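Local atomic coordinates of exoglucanase A (Cellulomonas fimi, PDB entry 7CBD), a protein that hydrolyses beta-1,4-glucosidic linkages of cellulose with inversion of anomeric configuration, releasing cellobiose from non-reducing chain ends, through the family 6 catalytic domain described here. Residues S374-N379 against K383-M388; P391-P396 against Q401-T406; D55-I60 against N107-A112. All blocks are in the same frame, centred on the assembly; numbering follows the deposited sequence. Where two conformers were deposited one is given.

Contact 1 (S374-N379 against K383-M388); sequences STDIPN and KRFDRM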
loop_
_atom_site.group_PDB
_atom_site.type_symbol
_atom_site.label_atom_id
_atom_site.label_comp_id
_atom_site.label_asym_id
_atom_site.label_seq_id
_atom_site.Cartn_x
_atom_site.Cartn_y
_atom_site.Cartn_z
ATOM N N SER A 374 12.035 0.911 -15.074
ATOM C CA SER A 374 13.425 0.970 -14.642
ATOM C C SER A 374 14.341 1.687 -15.625
ATOM O O SER A 374 15.510 1.916 -15.296
ATOM C CB SER A 374 13.952 -0.445 -14.392
ATOM O OG SER A 374 13.777 -1.249 -15.551
ATOM N N THR A 375 13.854 2.009 -16.820
ATOM C CA THR A 375 14.563 2.839 -17.786
ATOM C C THR A 375 13.551 3.808 -18.374
ATOM O O THR A 375 12.341 3.660 -18.184
ATOM C CB THR A 375 15.175 2.030 -18.939
ATOM O OG1 THR A 375 14.123 1.487 -19.743
ATOM C CG2 THR A 375 16.064 0.902 -18.431
ATOM N N ASP A 376 14.053 4.797 -19.110
ATOM C CA ASP A 376 13.208 5.838 -19.700
ATOM C C ASP A 376 12.632 5.348 -21.031
ATOM O O ASP A 376 12.997 5.797 -22.118
ATOM C CB ASP A 376 14.003 7.125 -19.870
ATOM C CG ASP A 376 13.125 8.316 -20.194
ATOM O OD1 ASP A 376 11.884 8.165 -20.187
ATOM O OD2 ASP A 376 13.681 9.403 -20.462
ATOM N N ILE A 377 11.686 4.423 -20.925
ATOM C CA ILE A 377 11.152 3.747 -22.110
ATOM C C ILE A 377 10.065 4.618 -22.736
ATOM O O ILE A 377 9.229 5.181 -22.007
ATOM C CB ILE A 377 10.622 2.357 -21.743
ATOM C CG1 ILE A 377 10.406 1.509 -22.999
ATOM C CG2 ILE A 377 9.357 2.425 -20.876
ATOM C CD1 ILE A 377 11.562 0.588 -23.308
ATOM N N PRO A 378 10.061 4.792 -24.058
ATOM C CA PRO A 378 8.937 5.478 -24.704
ATOM C C PRO A 378 7.655 4.679 -24.517
ATOM O O PRO A 378 7.659 3.447 -24.563
ATOM C CB PRO A 378 9.354 5.530 -26.179
ATOM C CG PRO A 378 10.847 5.354 -26.165
ATOM C CD PRO A 378 11.125 4.442 -25.011
ATOM N N ASN A 379 6.550 5.391 -24.297
ATOM C CA ASN A 379 5.316 4.699 -23.952
ATOM C C ASN A 379 4.097 5.547 -24.294
ATOM O O ASN A 379 4.157 6.783 -24.300
ATOM C CB ASN A 379 5.297 4.304 -22.470
ATOM C CG ASN A 379 5.243 5.503 -21.545
ATOM O OD1 ASN A 379 4.163 5.971 -21.185
ATOM N ND2 ASN A 379 6.408 5.994 -21.139
ATOM N N LYS A 383 3.919 8.312 -19.385
ATOM C CA LYS A 383 4.531 8.227 -18.070
ATOM C C LYS A 383 6.002 8.611 -18.148
ATOM O O LYS A 383 6.662 8.435 -19.178
ATOM C CB LYS A 383 4.403 6.811 -17.512
ATOM C CG LYS A 383 3.306 6.652 -16.475
ATOM C CD LYS A 383 3.045 5.185 -16.206
ATOM C CE LYS A 383 1.982 4.989 -15.147
ATOM N NZ LYS A 383 1.386 3.632 -15.247
ATOM N N ARG A 384 6.517 9.125 -17.038
ATOM C CA ARG A 384 7.868 9.658 -16.960
ATOM C C ARG A 384 8.747 8.775 -16.086
ATOM O O ARG A 384 8.266 8.017 -15.238
ATOM C CB ARG A 384 7.841 11.079 -16.402
ATOM C CG ARG A 384 6.841 11.963 -17.109
ATOM C CD ARG A 384 7.203 12.081 -18.577
ATOM N NE ARG A 384 8.496 12.732 -18.744
ATOM C CZ ARG A 384 8.685 14.046 -18.666
ATOM N NH1 ARG A 384 7.660 14.856 -18.432
ATOM N NH2 ARG A 384 9.899 14.552 -18.822
ATOM N N PHE A 385 10.053 8.907 -16.299
ATOM C CA PHE A 385 11.050 8.037 -15.689
ATOM C C PHE A 385 11.482 8.592 -14.338
ATOM O O PHE A 385 11.866 9.761 -14.234
ATOM C CB PHE A 385 12.264 7.957 -16.616
ATOM C CG PHE A 385 13.389 7.095 -16.099
ATOM C CD1 PHE A 385 13.135 5.869 -15.512
ATOM C CD2 PHE A 385 14.708 7.506 -16.238
ATOM C CE1 PHE A 385 14.177 5.077 -15.054
ATOM C CE2 PHE A 385 15.753 6.715 -15.787
ATOM C CZ PHE A 385 15.487 5.500 -15.197
ATOM N N ASP A 386 11.431 7.752 -13.308
ATOM C CA ASP A 386 11.876 8.109 -11.966
ATOM C C ASP A 386 13.103 7.271 -11.639
ATOM O O ASP A 386 13.028 6.039 -11.619
ATOM C CB ASP A 386 10.765 7.830 -10.951
ATOM C CG ASP A 386 11.038 8.443 -9.578
ATOM O OD1 ASP A 386 12.201 8.470 -9.119
ATOM O OD2 ASP A 386 10.067 8.901 -8.948
ATOM N N ARG A 387 14.226 7.938 -11.370
ATOM C CA ARG A 387 15.469 7.218 -11.125
ATOM C C ARG A 387 15.448 6.401 -9.840
ATOM O O ARG A 387 16.329 5.555 -9.656
ATOM C CB ARG A 387 16.663 8.169 -11.171
ATOM C CG ARG A 387 16.909 8.743 -12.553
ATOM C CD ARG A 387 18.352 9.163 -12.749
ATOM N NE ARG A 387 19.230 8.004 -12.887
ATOM C CZ ARG A 387 20.559 8.048 -12.838
ATOM N NH1 ARG A 387 21.259 6.932 -12.972
ATOM N NH2 ARG A 387 21.183 9.203 -12.642
ATOM N N MET A 388 14.459 6.594 -8.965
ATOM C CA MET A 388 14.338 5.679 -7.833
ATOM C C MET A 388 14.010 4.256 -8.274
ATOM O O MET A 388 14.178 3.316 -7.486
ATOM C CB MET A 388 13.322 6.203 -6.826
ATOM C CG MET A 388 13.828 7.433 -6.080
ATOM S SD MET A 388 15.277 7.090 -5.062
ATOM C CE MET A 388 14.537 6.179 -3.710
HETATM O O HOH W 1 10.611 10.594 -18.728
#
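F385 lays one face of its ring against the backbone of T375 and D376, in the loop that runs on from strand 358-362. F385 CB sits 3.6 Å from D376 OD1, and CG lies by D376 CA and CB. With CG anti to the backbone N (chi1 179°), the ring reaches across to the other segment. F385 CD1 lies 3.6 Å from T375 C, while CD2 packs on D376 CB. At the tip, F385 CE1 and CZ both lie by S374 O, CE1 at 3.4 Å. D376 N stands over the ring centre, and the D376 carboxylate is turned only 12° from the ring plane. Water 1 joins D376 OD1 to R384 NE and F385 N. At the other end N379 OD1 accepts from K383 N (3.0 Å) in the carbonyl plane, on a lone pair, while N379 ND2 donates almost straight to K383 O (3.1 Å, 175°) and also to I377 O. A leucine here would probably leave K383 N, K383 O and I377 O without their amide partner. Three bonds, with a weak fourth from Q381 N to N379 OD1, fix the amide's rotation, so this surface loop, which follows D371, a predicted active-site residue, is held by side-chain-to-backbone bonds and one aromatic face.

Contact 2 (P391-P396 against Q401-T406); sequences PTFVSP and QLTGAT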
loop_
_atom_site.group_PDB
_atom_site.type_symbol
_atom_site.label_atom_id
_atom_site.label_comp_id
_atom_site.label_asym_id
_atom_site.label_seq_id
_atom_site.Cartn_x
_atom_site.Cartn_y
_atom_site.Cartn_z
ATOM N N PRO A 391 18.110 0.777 -11.511
ATOM C CA PRO A 391 19.166 0.005 -10.825
ATOM C C PRO A 391 20.539 0.657 -10.849
ATOM O O PRO A 391 21.414 0.241 -10.075
ATOM C CB PRO A 391 19.185 -1.331 -11.586
ATOM C CG PRO A 391 17.863 -1.405 -12.275
ATOM C CD PRO A 391 17.487 0.010 -12.602
ATOM N N THR A 392 20.769 1.646 -11.712
ATOM C CA THR A 392 22.079 2.279 -11.823
ATOM C C THR A 392 22.215 3.508 -10.942
ATOM O O THR A 392 23.297 4.100 -10.901
ATOM C CB THR A 392 22.391 2.693 -13.272
ATOM O OG1 THR A 392 21.622 3.851 -13.631
ATOM C CG2 THR A 392 22.129 1.558 -14.247
ATOM N N PHE A 393 21.155 3.916 -10.250
ATOM C CA PHE A 393 21.125 5.219 -9.598
ATOM C C PHE A 393 21.586 5.102 -8.150
ATOM O O PHE A 393 21.012 4.335 -7.368
ATOM C CB PHE A 393 19.707 5.788 -9.671
ATOM C CG PHE A 393 19.543 7.159 -9.051
ATOM C CD1 PHE A 393 20.322 8.232 -9.465
ATOM C CD2 PHE A 393 18.583 7.378 -8.074
ATOM C CE1 PHE A 393 20.152 9.495 -8.907
ATOM C CE2 PHE A 393 18.403 8.636 -7.516
ATOM C CZ PHE A 393 19.190 9.695 -7.929
ATOM N N VAL A 394 22.617 5.867 -7.795
ATOM C CA VAL A 394 22.993 6.075 -6.401
ATOM C C VAL A 394 22.160 7.237 -5.876
ATOM O O VAL A 394 22.291 8.369 -6.352
ATOM C CB VAL A 394 24.497 6.369 -6.265
ATOM C CG1 VAL A 394 24.834 6.723 -4.831
ATOM C CG2 VAL A 394 25.332 5.183 -6.731
ATOM N N SER A 395 21.291 6.959 -4.908
ATOM C CA SER A 395 20.318 7.973 -4.521
ATOM C C SER A 395 20.726 8.690 -3.247
ATOM O O SER A 395 20.986 8.036 -2.224
ATOM C CB SER A 395 18.955 7.328 -4.300
ATOM O OG SER A 395 18.059 8.261 -3.730
ATOM N N PRO A 396 20.737 10.024 -3.257
ATOM C CA PRO A 396 20.882 10.765 -1.994
ATOM C C PRO A 396 19.794 10.447 -0.980
ATOM O O PRO A 396 20.044 10.526 0.230
ATOM C CB PRO A 396 20.845 12.234 -2.444
ATOM C CG PRO A 396 21.287 12.198 -3.883
ATOM C CD PRO A 396 20.713 10.917 -4.428
ATOM N N GLN A 401 23.376 5.449 -1.644
ATOM C CA GLN A 401 23.479 4.037 -1.977
ATOM C C GLN A 401 22.630 3.751 -3.207
ATOM O O GLN A 401 21.699 4.493 -3.527
ATOM C CB GLN A 401 23.019 3.154 -0.806
ATOM C CG GLN A 401 23.885 3.331 0.443
ATOM C CD GLN A 401 23.380 2.541 1.628
ATOM O OE1 GLN A 401 23.915 1.475 1.949
ATOM N NE2 GLN A 401 22.343 3.055 2.285
ATOM N N LEU A 402 22.962 2.662 -3.898
ATOM C CA LEU A 402 22.169 2.216 -5.038
ATOM C C LEU A 402 20.748 1.854 -4.616
ATOM O O LEU A 402 20.496 1.422 -3.488
ATOM C CB LEU A 402 22.823 1.000 -5.687
ATOM C CG LEU A 402 24.096 1.275 -6.493
ATOM C CD1 LEU A 402 24.810 -0.018 -6.839
ATOM C CD2 LEU A 402 23.789 2.070 -7.766
ATOM N N THR A 403 19.815 2.021 -5.561
ATOM C CA THR A 403 18.405 1.777 -5.279
ATOM C C THR A 403 18.126 0.314 -4.968
ATOM O O THR A 403 17.149 0.007 -4.270
ATOM C CB THR A 403 17.553 2.150 -6.489
ATOM O OG1 THR A 403 17.993 1.387 -7.619
ATOM C CG2 THR A 403 17.633 3.644 -6.804
ATOM N N GLY A 404 18.924 -0.603 -5.510
ATOM C CA GLY A 404 18.531 -1.996 -5.456
ATOM C C GLY A 404 17.247 -2.292 -6.199
ATOM O O GLY A 404 16.596 -3.297 -5.913
ATOM N N ALA A 405 16.870 -1.456 -7.165
ATOM C CA ALA A 405 15.627 -1.672 -7.897
ATOM C C ALA A 405 15.740 -2.878 -8.827
ATOM O O ALA A 405 16.817 -3.205 -9.332
ATOM C CB ALA A 405 15.267 -0.424 -8.703
ATOM N N THR A 406 14.606 -3.544 -9.052
ATOM C CA THR A 406 14.577 -4.713 -9.934
ATOM C C THR A 406 14.672 -4.260 -11.390
ATOM O O THR A 406 13.886 -3.408 -11.819
ATOM C CB THR A 406 13.294 -5.528 -9.703
ATOM O OG1 THR A 406 13.161 -5.842 -8.307
ATOM C CG2 THR A 406 13.331 -6.825 -10.492
HETATM O O HOH W 2 20.814 -1.182 -7.735
#
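V394 and L402 face each other as an antiparallel non-hydrogen-bonded pair, their CA atoms 4.2 Å apart, and S395 with Q401 forms the neighbouring hydrogen-bonded pair. This is a short beta hairpin, a two-stranded sheet separate from the large, mainly parallel sheet of the domain. S395 N donates to Q401 O at 2.9 Å. Beyond the non-hydrogen-bonded pair the ladder frays: T403 N reaches F393 O only through a weak bond, and the same oxygen takes a CA-H...O contact from L402 CA.

On the V394 and L402 side, V394 CG2 meets L402 CD2 at 3.6 Å. V394 CG1, anti to the backbone N (chi1 174°), lies instead beside Q401 N. F393 and T403 cross at about a right angle, the methyl CG2 of T403 coming to the ring edge near its plane, 4.1 Å from F393 CD2. R387 packs on F393, and M388 on S395, from the preceding loop.

Past the strands the two segments stay close. P391 CG packs 3.6 Å from A405 O, and water 2 spans the gap by donating to P391 O and accepting from G404 N. Backbone bonds of G404 with L338 and of T406 with N336 tie the second segment to the rest of the domain, and the T406 side chain lies about 8 Å from that of D371, the predicted active-site residue. T403 OG1 is held by D390 O outside the hairpin, and T403 OG1 closes an ST turn by accepting from A405 N at 3.1 Å.

Contact 3 (D55-I60 against N107-A112); sequences DRISAI and NGELPA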
loop_
_atom_site.group_PDB
_atom_site.type_symbol
_atom_site.label_atom_id
_atom_site.label_comp_id
_atom_site.label_asym_id
_atom_site.label_seq_id
_atom_site.Cartn_x
_atom_site.Cartn_y
_atom_site.Cartn_z
ATOM N N ASP A 55 -5.991 5.092 -10.605
ATOM C CA ASP A 55 -4.709 5.793 -10.649
ATOM C C ASP A 55 -4.631 6.855 -11.735
ATOM O O ASP A 55 -3.579 7.481 -11.897
ATOM C CB ASP A 55 -3.522 4.817 -10.741
ATOM C CG ASP A 55 -3.589 3.896 -11.949
ATOM O OD1 ASP A 55 -4.614 3.883 -12.654
ATOM O OD2 ASP A 55 -2.596 3.174 -12.197
ATOM N N ARG A 56 -5.717 7.075 -12.467
ATOM C CA ARG A 56 -5.823 8.138 -13.453
ATOM C C ARG A 56 -7.294 8.257 -13.812
ATOM O O ARG A 56 -8.079 7.329 -13.586
ATOM C CB ARG A 56 -4.979 7.854 -14.702
ATOM C CG ARG A 56 -5.086 6.437 -15.206
ATOM C CD ARG A 56 -4.205 6.215 -16.435
ATOM N NE ARG A 56 -3.917 4.806 -16.689
ATOM C CZ ARG A 56 -3.503 4.318 -17.856
ATOM N NH1 ARG A 56 -3.259 3.020 -17.976
ATOM N NH2 ARG A 56 -3.334 5.118 -18.902
ATOM N N ILE A 57 -7.656 9.401 -14.393
ATOM C CA ILE A 57 -9.055 9.649 -14.734
ATOM C C ILE A 57 -9.589 8.580 -15.684
ATOM O O ILE A 57 -10.728 8.120 -15.543
ATOM C CB ILE A 57 -9.220 11.072 -15.294
ATOM C CG1 ILE A 57 -9.179 12.081 -14.148
ATOM C CG2 ILE A 57 -10.508 11.191 -16.119
ATOM C CD1 ILE A 57 -8.816 13.491 -14.593
ATOM N N SER A 58 -8.765 8.133 -16.635
ATOM C CA SER A 58 -9.234 7.157 -17.612
ATOM C C SER A 58 -9.579 5.816 -16.984
ATOM O O SER A 58 -10.319 5.040 -17.594
ATOM C CB SER A 58 -8.205 6.964 -18.724
ATOM O OG SER A 58 -7.068 6.268 -18.259
ATOM N N ALA A 59 -9.074 5.525 -15.782
ATOM C CA ALA A 59 -9.422 4.277 -15.117
ATOM C C ALA A 59 -10.879 4.238 -14.680
ATOM O O ALA A 59 -11.406 3.151 -14.412
ATOM C CB ALA A 59 -8.515 4.052 -13.907
ATOM N N ILE A 60 -11.543 5.392 -14.589
ATOM C CA ILE A 60 -12.928 5.405 -14.127
ATOM C C ILE A 60 -13.833 4.712 -15.138
ATOM O O ILE A 60 -14.624 3.835 -14.783
ATOM C CB ILE A 60 -13.394 6.833 -13.791
ATOM C CG1 ILE A 60 -12.517 7.427 -12.686
ATOM C CG2 ILE A 60 -14.870 6.824 -13.364
ATOM C CD1 ILE A 60 -12.649 8.944 -12.543
ATOM N N ASN A 107 5.062 12.665 -11.901
ATOM C CA ASN A 107 4.393 11.370 -11.904
ATOM C C ASN A 107 2.875 11.485 -12.005
ATOM O O ASN A 107 2.231 10.584 -12.550
ATOM C CB ASN A 107 4.781 10.574 -10.658
ATOM C CG ASN A 107 4.375 9.120 -10.752
ATOM O OD1 ASN A 107 3.652 8.608 -9.898
ATOM N ND2 ASN A 107 4.837 8.444 -11.795
ATOM N N GLY A 108 2.284 12.561 -11.492
ATOM C CA GLY A 108 0.836 12.710 -11.514
ATOM C C GLY A 108 0.359 13.403 -12.782
ATOM O O GLY A 108 0.974 14.357 -13.253
ATOM N N GLU A 109 -0.757 12.909 -13.324
ATOM C CA GLU A 109 -1.302 13.483 -14.552
ATOM C C GLU A 109 -1.873 14.883 -14.357
ATOM O O GLU A 109 -1.978 15.631 -15.333
ATOM C CB GLU A 109 -2.359 12.566 -15.166
ATOM C CG GLU A 109 -3.634 12.485 -14.344
ATOM C CD GLU A 109 -4.667 11.545 -14.935
ATOM O OE1 GLU A 109 -4.388 10.909 -15.975
ATOM O OE2 GLU A 109 -5.764 11.444 -14.348
ATOM N N LEU A 110 -2.253 15.255 -13.137
ATOM C CA LEU A 110 -2.816 16.583 -12.908
ATOM C C LEU A 110 -1.748 17.496 -12.331
ATOM O O LEU A 110 -1.131 17.145 -11.314
ATOM C CB LEU A 110 -3.993 16.505 -11.939
ATOM C CG LEU A 110 -5.194 15.679 -12.413
ATOM C CD1 LEU A 110 -6.289 15.671 -11.355
ATOM C CD2 LEU A 110 -5.711 16.200 -13.758
ATOM N N PRO A 111 -1.500 18.661 -12.926
ATOM C CA PRO A 111 -0.483 19.562 -12.378
ATOM C C PRO A 111 -0.948 20.185 -11.077
ATOM O O PRO A 111 -2.146 20.287 -10.789
ATOM C CB PRO A 111 -0.335 20.650 -13.451
ATOM C CG PRO A 111 -1.035 20.179 -14.636
ATOM C CD PRO A 111 -2.049 19.148 -14.204
ATOM N N ALA A 112 0.038 20.639 -10.299
ATOM C CA ALA A 112 -0.201 21.351 -9.046
ATOM C C ALA A 112 -0.554 22.804 -9.365
ATOM O O ALA A 112 0.246 23.725 -9.193
ATOM C CB ALA A 112 1.026 21.268 -8.148
HETATM O O HOH W 3 -6.365 9.686 -17.544
#
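Just after strand 52-54 of the central, mainly parallel sheet, the chain enters a short, weakly bonded helical turn, and there it meets the loop that leads from strand 87-93 to helix 114-132. E109 carries the contact. Its chain is extended beyond CG and brings the carboxylate up to the backbone at R56 and I57, crossing the I57 side chain at about a right angle. E109 OE2 accepts from I57 N at 2.8 Å, on the syn side and 17° out of the carboxylate plane, with an N-H...O angle of 160°. E109 OE2 also lies 3.5 Å from I57 CG1. The other oxygen, E109 OE1, rests 3.4 Å from R56 CB. It accepts from water 3, which in turn accepts a hydrogen bond from S58 N. Two successive backbone N-H groups, of I57 and S58, are thus engaged by one carboxylate, the first directly and the second through water.

R56 extends elsewhere, making a salt bridge to D65. D95 OD2 lies close to E109 OE2. Beside the carboxylate, I57 CD1 packs loosely on L110 CD2 (4.2 Å), and both side chains also touch helix 114-132.

The contact joins two connections that follow neighbouring parallel strands, 52-54 and 87-93, as in the distorted alpha/beta barrel of glycoside hydrolase family 6.

Overall arrangement
None of the three contacts lies in the deep core. Contact 1 is a surface contact, while contacts 2 and 3 are partly buried. Contacts 1 and 2 are both built on the chain after strand 358-362 and touch: R387 NH1 probably bonds to T392 OG1, and M388 O packs on T403 CG2. Contact 3 shares no element with them, joining connections earlier in the chain, after strands 52-54 and 87-93; its centre is about 17 Å from that of contact 1 and about 26 Å from that of contact 2. The chemistry differs accordingly: an amide and a ring applied to irregular backbone in contact 1, strand pairing in contact 2, and a carboxylate bonded to the backbone N-H of I57 in contact 3.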